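Local coordinates for helianthamide (PDB 4X0N), which probably inhibits pancreatic alpha-amylase, as a small disulfide-rich sea-anemone peptide that binds the enzyme, at residues E22-M27 and L37-T42. Residues are numbered along the deposited sequence; the frame is centred on the assembly and turned at random.
Sequences EDEKAM and LCCYKT
Leu37, at the start of strand 37-40, lays its CD2 methyl against Ala26 CB, 3.6 Å away, in the antiparallel hairpin of strands 25-27 and 37-40. The three disulfides and the sheet fit a beta-defensin fold, with 25-27 at one edge and 12-17 beyond 37-40. Alanine suits position 26, being small enough to leave room for the branched leucine and for Cys20 beside both. Cys38 forms a hydrogen-bonded pair with Met27: its O accepts from Met27 N, and its N donates to Met27 O at 2.9 Å. Its SG is joined to Cys6 in a disulfide. Cys39, opposite Ala26, instead bonds to Cys20 on the other face, and the carboxylate of Glu24 lies beside it, OE1 accepting from Ala21 N. Tyr40 pairs with Lys25 through two nearly straight backbone bonds. Its CG sits between the backbone N and the carbonyl carbon (chi1 62°), which carries the ring across to Lys25, whose CB makes a CH-pi contact 4.0 Å from the centroid; Met27 CE lies near OH. A large aromatic suits this buried spot: Ile8 and Val12 touch the side chain, and an apolar side chain of the other protein's chain packs on it. Were Tyr40 replaced by alanine, Lys25 CB would probably lose its aromatic cover and Met27 CE a neighbour. Lys41, just past the strand, is long enough to reach Glu24 OE2, a weak salt bridge of 3.4 Å; that oxygen also pairs with Lys17, so one carboxylate is shared by two lysines. Thr42 gives OG1 to a hydrogen bond with Trp44 O, while its CG2 methyl meets Lys25 CE at 3.6 Å.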
# COMPACT_ATOMS: atom_id res chain seq x y z
N GLU B 22 -27.05 -18.57 -9.52
CA GLU B 22 -26.78 -20.00 -9.40
C GLU B 22 -25.29 -20.31 -9.42
O GLU B 22 -24.83 -21.25 -8.77
CB GLU B 22 -27.48 -20.77 -10.53
CG GLU B 22 -27.66 -22.25 -10.25
CD GLU B 22 -28.49 -22.51 -9.02
OE1 GLU B 22 -29.72 -22.28 -9.07
OE2 GLU B 22 -27.92 -22.94 -7.99
N ASP B 23 -24.53 -19.52 -10.17
CA ASP B 23 -23.10 -19.78 -10.36
C ASP B 23 -22.23 -18.84 -9.52
O ASP B 23 -21.04 -18.68 -9.79
CB ASP B 23 -22.73 -19.67 -11.84
CG ASP B 23 -22.91 -18.26 -12.38
OD1 ASP B 23 -23.79 -17.53 -11.86
OD2 ASP B 23 -22.19 -17.89 -13.33
N GLU B 24 -22.84 -18.21 -8.52
CA GLU B 24 -22.12 -17.29 -7.65
C GLU B 24 -22.02 -17.82 -6.23
O GLU B 24 -22.82 -18.66 -5.81
CB GLU B 24 -22.79 -15.91 -7.65
CG GLU B 24 -22.57 -15.10 -8.92
CD GLU B 24 -23.32 -13.78 -8.90
OE1 GLU B 24 -24.24 -13.64 -8.07
OE2 GLU B 24 -22.99 -12.89 -9.71
N LYS B 25 -21.05 -17.31 -5.48
CA LYS B 25 -20.88 -17.68 -4.09
C LYS B 25 -21.21 -16.49 -3.20
O LYS B 25 -20.98 -15.34 -3.59
CB LYS B 25 -19.46 -18.19 -3.84
CG LYS B 25 -19.15 -19.51 -4.54
CD LYS B 25 -17.72 -19.95 -4.29
CE LYS B 25 -16.72 -19.11 -5.08
NZ LYS B 25 -16.88 -19.29 -6.56
N ALA B 26 -21.76 -16.75 -2.02
CA ALA B 26 -22.19 -15.66 -1.16
C ALA B 26 -21.28 -15.43 0.04
O ALA B 26 -20.74 -16.37 0.62
CB ALA B 26 -23.62 -15.91 -0.70
N MET B 27 -21.12 -14.16 0.39
CA MET B 27 -20.45 -13.77 1.62
C MET B 27 -21.33 -12.83 2.43
O MET B 27 -21.57 -11.69 2.03
CB MET B 27 -19.10 -13.13 1.31
CG MET B 27 -18.22 -12.91 2.52
SD MET B 27 -17.45 -14.44 3.09
CE MET B 27 -16.46 -14.85 1.65
N LEU B 37 -25.94 -9.60 0.70
CA LEU B 37 -24.85 -10.55 0.47
C LEU B 37 -23.83 -9.98 -0.50
O LEU B 37 -24.17 -9.16 -1.35
CB LEU B 37 -25.41 -11.85 -0.10
CG LEU B 37 -25.97 -12.93 0.84
CD1 LEU B 37 -26.95 -12.36 1.85
CD2 LEU B 37 -26.63 -14.03 0.03
N CYS B 38 -22.59 -10.42 -0.38
CA CYS B 38 -21.60 -10.17 -1.43
C CYS B 38 -21.55 -11.37 -2.36
O CYS B 38 -21.25 -12.48 -1.94
CB CYS B 38 -20.22 -9.90 -0.82
SG CYS B 38 -18.91 -9.66 -2.04
N CYS B 39 -21.85 -11.14 -3.63
CA CYS B 39 -21.98 -12.22 -4.60
C CYS B 39 -20.81 -12.20 -5.56
O CYS B 39 -20.67 -11.30 -6.39
CB CYS B 39 -23.30 -12.09 -5.36
SG CYS B 39 -24.79 -12.15 -4.33
N TYR B 40 -19.95 -13.21 -5.46
CA TYR B 40 -18.70 -13.21 -6.19
C TYR B 40 -18.45 -14.53 -6.91
O TYR B 40 -19.16 -15.51 -6.69
CB TYR B 40 -17.54 -12.94 -5.23
CG TYR B 40 -17.37 -14.00 -4.15
CD1 TYR B 40 -16.36 -14.95 -4.24
CD2 TYR B 40 -18.21 -14.04 -3.05
CE1 TYR B 40 -16.19 -15.91 -3.26
CE2 TYR B 40 -18.05 -15.00 -2.06
CZ TYR B 40 -17.04 -15.94 -2.18
OH TYR B 40 -16.88 -16.90 -1.20
N LYS B 41 -17.44 -14.53 -7.77
CA LYS B 41 -16.88 -15.75 -8.31
C LYS B 41 -15.38 -15.70 -8.09
O LYS B 41 -14.77 -14.63 -8.23
CB LYS B 41 -17.18 -15.87 -9.81
CG LYS B 41 -18.62 -15.62 -10.19
CD LYS B 41 -18.81 -15.72 -11.70
CE LYS B 41 -20.22 -15.31 -12.11
NZ LYS B 41 -20.51 -13.88 -11.83
N THR B 42 -14.78 -16.82 -7.74
CA THR B 42 -13.33 -16.87 -7.66
C THR B 42 -12.78 -17.26 -9.02
O THR B 42 -13.36 -18.10 -9.71
CB THR B 42 -12.84 -17.88 -6.60
OG1 THR B 42 -13.23 -19.21 -6.98
CG2 THR B 42 -13.44 -17.55 -5.24